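Local coordinates for probable 2-oxoglutarate-dependent dioxygenase At5g05600 (Arabidopsis thaliana, PDB 6LSV), which oxidises the plant defence hormone jasmonate to 12-hydroxyjasmonate, using iron, molecular oxygen and 2-oxoglutarate, at residues L148-F151 against N152-P155; G169-L172 against V173-S176; D330-R333 against L334-R337. All blocks are in the same frame, centred on the assembly; numbering follows the deposited sequence.

Contact 1 of 3, residues L148-F151 against N152-P155; sequences LKDF and NKWP
Asp-150 and Asn-152 make an Asx turn at the start of a short 3-10 turn, in the loop leading from strand 137-144 to helix 161-186. The amide N of Asn-152 meets Asp-150 OD1 at 2.9 Å, coming from above the carboxylate plane. With CG anti to the backbone N (chi1 178°), the Asp-150 carboxylate sits beside its carbonyl carbon, over the following turn, where Lys-153 NZ forms a salt bridge to Asp-150 OD2 at 3.1 Å on the anti lone pair. Backbone bonds from Lys-153 N to Asp-150 O and from Trp-154 N to Phe-151 O close the turn. Beyond it the Phe-151 ring stands edge-on over the six-membered ring of Trp-154, T-shaped with planes at 80°, and Phe-151 CD1 comes within 3.5 Å of Trp-154 CZ3. Phe-151 CA adds a CH-pi contact over the five-membered ring. Trp-154 touches Leu-141 and Leu-143 of the strand and Ile-165 of the helix. Its NE1 gives a hydrogen bond to a water at 2.8 Å, and that water also accepts from Asp-150 N. One carboxylate thus serves both an amide and an ammonium, a pairing that probably favours its ionised form, while the water satisfies the indole N-H of a buried tryptophan.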
# COMPACT_ATOMS: atom_id res chain seq x y z
N LEU A 148 16.54 9.65 -4.91
CA LEU A 148 15.54 8.98 -5.72
C LEU A 148 14.38 9.88 -6.11
O LEU A 148 13.62 9.54 -7.02
CB LEU A 148 14.99 7.76 -4.99
CG LEU A 148 16.00 6.65 -4.69
CD1 LEU A 148 15.31 5.47 -4.03
CD2 LEU A 148 16.69 6.22 -5.97
N LYS A 149 14.24 11.03 -5.45
CA LYS A 149 13.13 11.93 -5.72
C LYS A 149 13.43 12.76 -6.96
O LYS A 149 14.51 13.34 -7.08
CB LYS A 149 12.88 12.83 -4.51
CG LYS A 149 11.71 13.78 -4.69
CD LYS A 149 11.40 14.49 -3.38
CE LYS A 149 10.74 15.82 -3.62
NZ LYS A 149 10.46 16.53 -2.33
N ASP A 150 12.46 12.82 -7.87
CA ASP A 150 12.66 13.44 -9.17
C ASP A 150 11.31 13.92 -9.68
O ASP A 150 10.46 13.11 -10.06
CB ASP A 150 13.31 12.45 -10.14
CG ASP A 150 13.51 13.03 -11.53
OD1 ASP A 150 13.30 14.25 -11.73
OD2 ASP A 150 13.88 12.25 -12.44
N PHE A 151 11.12 15.24 -9.69
CA PHE A 151 9.85 15.81 -10.14
C PHE A 151 9.57 15.49 -11.61
O PHE A 151 8.40 15.46 -12.02
CB PHE A 151 9.85 17.32 -9.94
CG PHE A 151 9.99 17.74 -8.51
CD1 PHE A 151 9.02 17.42 -7.58
CD2 PHE A 151 11.10 18.46 -8.09
CE1 PHE A 151 9.15 17.80 -6.26
CE2 PHE A 151 11.23 18.85 -6.77
CZ PHE A 151 10.25 18.52 -5.86
N ASN A 152 10.61 15.25 -12.40
CA ASN A 152 10.41 14.99 -13.82
C ASN A 152 9.74 13.64 -14.05
O ASN A 152 9.07 13.45 -15.07
CB ASN A 152 11.73 15.06 -14.57
CG ASN A 152 12.44 16.39 -14.39
OD1 ASN A 152 11.79 17.43 -14.27
ND2 ASN A 152 13.76 16.36 -14.37
N LYS A 153 9.91 12.69 -13.13
CA LYS A 153 9.21 11.41 -13.19
C LYS A 153 7.83 11.47 -12.55
O LYS A 153 7.19 10.43 -12.40
CB LYS A 153 10.05 10.32 -12.52
CG LYS A 153 11.38 10.05 -13.22
CD LYS A 153 12.07 8.83 -12.63
CE LYS A 153 13.54 8.77 -13.05
NZ LYS A 153 14.44 9.21 -11.95
N TRP A 154 7.37 12.65 -12.18
CA TRP A 154 6.03 12.88 -11.66
C TRP A 154 5.11 13.34 -12.77
O TRP A 154 5.57 13.78 -13.83
CB TRP A 154 6.06 13.92 -10.54
CG TRP A 154 6.82 13.49 -9.32
CD1 TRP A 154 7.64 12.41 -9.19
CD2 TRP A 154 6.81 14.14 -8.04
NE1 TRP A 154 8.15 12.36 -7.92
CE2 TRP A 154 7.66 13.41 -7.19
CE3 TRP A 154 6.17 15.28 -7.54
CZ2 TRP A 154 7.88 13.77 -5.87
CZ3 TRP A 154 6.39 15.64 -6.22
CH2 TRP A 154 7.24 14.89 -5.40
N PRO A 155 3.79 13.25 -12.58
CA PRO A 155 2.87 13.73 -13.61
C PRO A 155 2.97 15.23 -13.82
O PRO A 155 3.72 15.93 -13.14
CB PRO A 155 1.49 13.34 -13.08
CG PRO A 155 1.74 12.27 -12.12
CD PRO A 155 3.07 12.57 -11.49
O HOH W 1 10.30 10.78 -7.22

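Contact 2 of 3, residues G169-L172 against V173-S176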
# COMPACT_ATOMS: atom_id res chain seq x y z
N GLY A 169 3.24 14.26 0.62
CA GLY A 169 4.34 13.40 1.04
C GLY A 169 5.04 13.91 2.28
O GLY A 169 5.40 13.13 3.17
N GLU A 170 5.24 15.23 2.37
CA GLU A 170 5.86 15.81 3.55
C GLU A 170 5.02 15.55 4.80
O GLU A 170 5.55 15.20 5.86
CB GLU A 170 6.05 17.31 3.36
CG GLU A 170 7.47 17.75 3.10
CD GLU A 170 7.65 19.25 3.27
OE1 GLU A 170 7.72 19.71 4.43
OE2 GLU A 170 7.69 19.96 2.24
N GLU A 171 3.70 15.71 4.69
CA GLU A 171 2.83 15.56 5.85
C GLU A 171 2.77 14.11 6.31
O GLU A 171 2.73 13.84 7.52
CB GLU A 171 1.44 16.09 5.53
CG GLU A 171 1.36 17.60 5.40
CD GLU A 171 1.74 18.31 6.69
OE1 GLU A 171 2.79 18.99 6.70
OE2 GLU A 171 0.99 18.18 7.68
N LEU A 172 2.75 13.17 5.37
CA LEU A 172 2.64 11.76 5.75
C LEU A 172 3.96 11.20 6.25
O LEU A 172 3.96 10.23 7.02
CB LEU A 172 2.10 10.94 4.57
CG LEU A 172 0.58 10.76 4.57
CD1 LEU A 172 -0.14 12.10 4.43
CD2 LEU A 172 0.13 9.83 3.48
N VAL A 173 5.09 11.78 5.83
CA VAL A 173 6.36 11.42 6.44
C VAL A 173 6.37 11.82 7.92
O VAL A 173 6.82 11.06 8.78
CB VAL A 173 7.53 12.07 5.67
CG1 VAL A 173 8.80 12.09 6.51
CG2 VAL A 173 7.77 11.32 4.36
N LYS A 174 5.86 13.02 8.22
CA LYS A 174 5.76 13.46 9.61
C LYS A 174 4.81 12.57 10.41
O LYS A 174 5.11 12.18 11.54
CB LYS A 174 5.28 14.92 9.66
CG LYS A 174 6.31 15.94 9.21
CD LYS A 174 5.74 17.35 9.27
CE LYS A 174 6.62 18.34 8.53
NZ LYS A 174 5.83 19.33 7.75
N LEU A 175 3.65 12.26 9.83
CA LEU A 175 2.69 11.41 10.52
C LEU A 175 3.26 10.02 10.78
O LEU A 175 3.02 9.43 11.84
CB LEU A 175 1.40 11.32 9.69
CG LEU A 175 0.35 10.28 10.09
CD1 LEU A 175 -0.13 10.48 11.52
CD2 LEU A 175 -0.82 10.31 9.11
N SER A 176 4.02 9.48 9.83
CA SER A 176 4.60 8.16 10.03
C SER A 176 5.56 8.14 11.21
O SER A 176 5.54 7.20 12.01
CB SER A 176 5.32 7.69 8.76
OG SER A 176 4.53 7.89 7.60
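Lys-174 reaches back along helix 161-186 toward two carboxylates from the preceding turn, Glu-170 and Glu-171. It runs alongside Glu-170, both side chains pointing the same way, and crosses Glu-171 at a slant. The lysine starts with CG beside its own backbone N (chi1 -72°), which sends the chain toward the helix's N-terminal end, past the carbonyl of Glu-170: Lys-174 CG lies 3.5 Å from Glu-170 O. A bend at the last torsion then brings NZ near both carboxylates. The nearer oxygen, Glu-171 OE1, is 3.2 Å from Lys-174 NZ, a salt bridge with only a weak hydrogen bond in it; Glu-171 gets there by folding at chi2 (-62°). Glu-170 comes with an extended chain and stays farther off, its OE1 making a long salt bridge of 3.8 Å to Lys-174 NZ. Beneath this network run the regular backbone bonds of the helix, for example Leu-175 N to Glu-171 O at 2.9 Å.

The side facing the main sheet of the jelly-roll fold is largely apolar. Leu-172 packs against Ile-235, Phe-263 and Phe-299, and Leu-175 joins it on Ile-235 and Phe-263. Ser-176 also lies on this side, touching Ile-235, Phe-299 and Tyr-301, and its backbone N donates to Leu-172 O at 2.9 Å. The helix thus keeps its hydrophobic residues against the sheet, whereas the two acids and one lysine would probably leave a net negative charge on the outward face.

Contact 3 of 3, residues D330-R333 against L334-R337. With JAA ({(1R,2R)-3-oxo-2-[(2Z)-pent-2-en-1-yl]cyclopentyl}acetic acid), chain D.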
# COMPACT_ATOMS: atom_id res chain seq x y z
N ASP A 330 15.88 -4.06 -0.10
CA ASP A 330 16.21 -4.13 -1.52
C ASP A 330 16.05 -5.54 -2.05
O ASP A 330 15.53 -5.74 -3.16
CB ASP A 330 17.64 -3.63 -1.74
CG ASP A 330 17.70 -2.15 -2.02
OD1 ASP A 330 16.67 -1.59 -2.46
OD2 ASP A 330 18.77 -1.55 -1.79
N GLN A 331 16.49 -6.54 -1.29
CA GLN A 331 16.30 -7.93 -1.70
C GLN A 331 14.84 -8.33 -1.60
O GLN A 331 14.32 -9.03 -2.48
CB GLN A 331 17.16 -8.86 -0.84
CG GLN A 331 18.61 -8.95 -1.25
CD GLN A 331 19.54 -9.05 -0.05
OE1 GLN A 331 19.28 -9.79 0.89
NE2 GLN A 331 20.64 -8.30 -0.09
N TYR A 332 14.17 -7.91 -0.53
CA TYR A 332 12.81 -8.37 -0.27
C TYR A 332 11.83 -7.88 -1.32
O TYR A 332 11.00 -8.64 -1.83
CB TYR A 332 12.37 -7.92 1.13
CG TYR A 332 11.09 -8.57 1.60
CD1 TYR A 332 9.85 -8.08 1.21
CD2 TYR A 332 11.12 -9.67 2.45
CE1 TYR A 332 8.68 -8.67 1.64
CE2 TYR A 332 9.96 -10.26 2.89
CZ TYR A 332 8.74 -9.76 2.48
OH TYR A 332 7.58 -10.35 2.92
N ARG A 333 11.90 -6.59 -1.66
CA ARG A 333 10.91 -6.00 -2.55
C ARG A 333 10.92 -6.62 -3.95
O ARG A 333 9.96 -6.42 -4.70
CB ARG A 333 11.13 -4.49 -2.65
CG ARG A 333 12.32 -4.11 -3.49
CD ARG A 333 12.85 -2.76 -3.10
NE ARG A 333 11.77 -1.78 -2.96
CZ ARG A 333 11.96 -0.52 -2.61
NH1 ARG A 333 13.19 -0.09 -2.35
NH2 ARG A 333 10.93 0.31 -2.51
N LEU A 334 11.96 -7.37 -4.31
CA LEU A 334 11.98 -8.00 -5.62
C LEU A 334 10.98 -9.14 -5.74
O LEU A 334 10.60 -9.49 -6.86
CB LEU A 334 13.39 -8.50 -5.95
CG LEU A 334 14.36 -7.36 -6.26
CD1 LEU A 334 15.80 -7.86 -6.36
CD2 LEU A 334 13.94 -6.66 -7.54
N PHE A 335 10.53 -9.72 -4.62
CA PHE A 335 9.55 -10.79 -4.68
C PHE A 335 8.25 -10.32 -5.32
O PHE A 335 7.76 -10.93 -6.28
CB PHE A 335 9.28 -11.34 -3.27
CG PHE A 335 10.44 -12.11 -2.70
CD1 PHE A 335 11.12 -13.03 -3.47
CD2 PHE A 335 10.84 -11.90 -1.38
CE1 PHE A 335 12.19 -13.74 -2.94
CE2 PHE A 335 11.91 -12.61 -0.85
CZ PHE A 335 12.58 -13.53 -1.63
N ILE A 336 7.67 -9.23 -4.82
CA ILE A 336 6.45 -8.71 -5.42
C ILE A 336 6.74 -8.03 -6.75
O ILE A 336 5.87 -7.94 -7.62
CB ILE A 336 5.71 -7.77 -4.45
CG1 ILE A 336 4.20 -7.83 -4.71
CG2 ILE A 336 6.23 -6.34 -4.58
CD1 ILE A 336 3.39 -6.93 -3.80
N ARG A 337 7.97 -7.54 -6.95
CA ARG A 337 8.30 -6.93 -8.23
C ARG A 337 8.39 -7.97 -9.33
O ARG A 337 8.09 -7.66 -10.49
CB ARG A 337 9.61 -6.15 -8.12
CG ARG A 337 9.44 -4.74 -7.60
CD ARG A 337 10.73 -4.18 -7.06
NE ARG A 337 10.56 -2.83 -6.54
CZ ARG A 337 11.15 -1.75 -7.04
NH1 ARG A 337 11.96 -1.85 -8.08
NH2 ARG A 337 10.93 -0.56 -6.49
O01 JAA D . 3.77 -0.76 -7.19
O02 JAA D . 8.51 -0.78 -2.94
O03 JAA D . 9.36 -2.21 -4.34
C04 JAA D . 6.32 -1.28 -5.03
C05 JAA D . 4.88 -1.81 -5.56
C06 JAA D . 7.16 -1.14 -6.33
C07 JAA D . 6.26 -1.15 -7.38
C08 JAA D . 4.76 -1.20 -6.71
C09 JAA D . 3.70 -1.39 -4.58
C10 JAA D . 6.95 -2.20 -4.14
C11 JAA D . 3.53 -2.45 -3.49
C12 JAA D . 8.35 -1.70 -3.79
C13 JAA D . 2.34 -2.95 -3.19
C14 JAA D . 1.08 -2.49 -3.92
C15 JAA D . 0.32 -3.71 -4.44
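Arg-333 and Arg-337 grip the carboxylate of bound jasmonate (JAA) in the substrate pocket of this 2-oxoglutarate oxygenase, from where helices 329-332 and 334-339 follow one another. Starting at CB, Arg-333 is already beside the ligand, 3.3 Å from JAA O03. Its CG, between the backbone N and the carbonyl carbon (chi1 75°), touches Leu-334 N at 3.4 Å, and CD stays beside O03 as chi3 bends the chain. Arg-333 NE then donates to JAA O03 at 2.8 Å. At the tip Arg-333 NH2 gives a nearly straight bond to JAA O02, 2.7 Å and 172°, so the guanidinium takes both carboxylate oxygens with neighbouring N-H groups. NH1 faces Asp-330 OD1 in a long salt bridge. Arg-337 runs alongside, extended from CG to NE, with its NH2 over one face of the Arg-333 guanidinium and the two planes turned 57° apart. Arg-337 NE donates to JAA O03 at 2.6 Å, and its NH2 adds a weak bond. The anion, also bonded by Arg-208 NH1, probably offsets the charge of these arginines. Tyr-332, whose OH is hydrogen-bonded to Asp-269, offers a ring face to the edge of Phe-335, T-shaped. The backbone joins both arginines too: Arg-337 N donates to Arg-333 O at 3.2 Å.

Overall arrangement
Along the chain the three contacts come in series. Contact 1 lies in the loop that leaves strand 137-144 and enters helix 161-186, and contact 2 is on that same helix, their centres about 18 Å apart. The helix backs one side of the main sheet, packing on strands 233-237, 263-267 and 294-302. Contact 3 follows much later, in helices 329-332 and 334-339, with its centre about 22 Å from that of contact 1 and 24 Å from that of contact 2. It alone touches jasmonate; the side chain of Ile-336 is about 7 Å from the iron. Contacts 1 and 2 thus belong to the framework around the jelly-roll, while the C-terminal helices supply substrate-binding arginines.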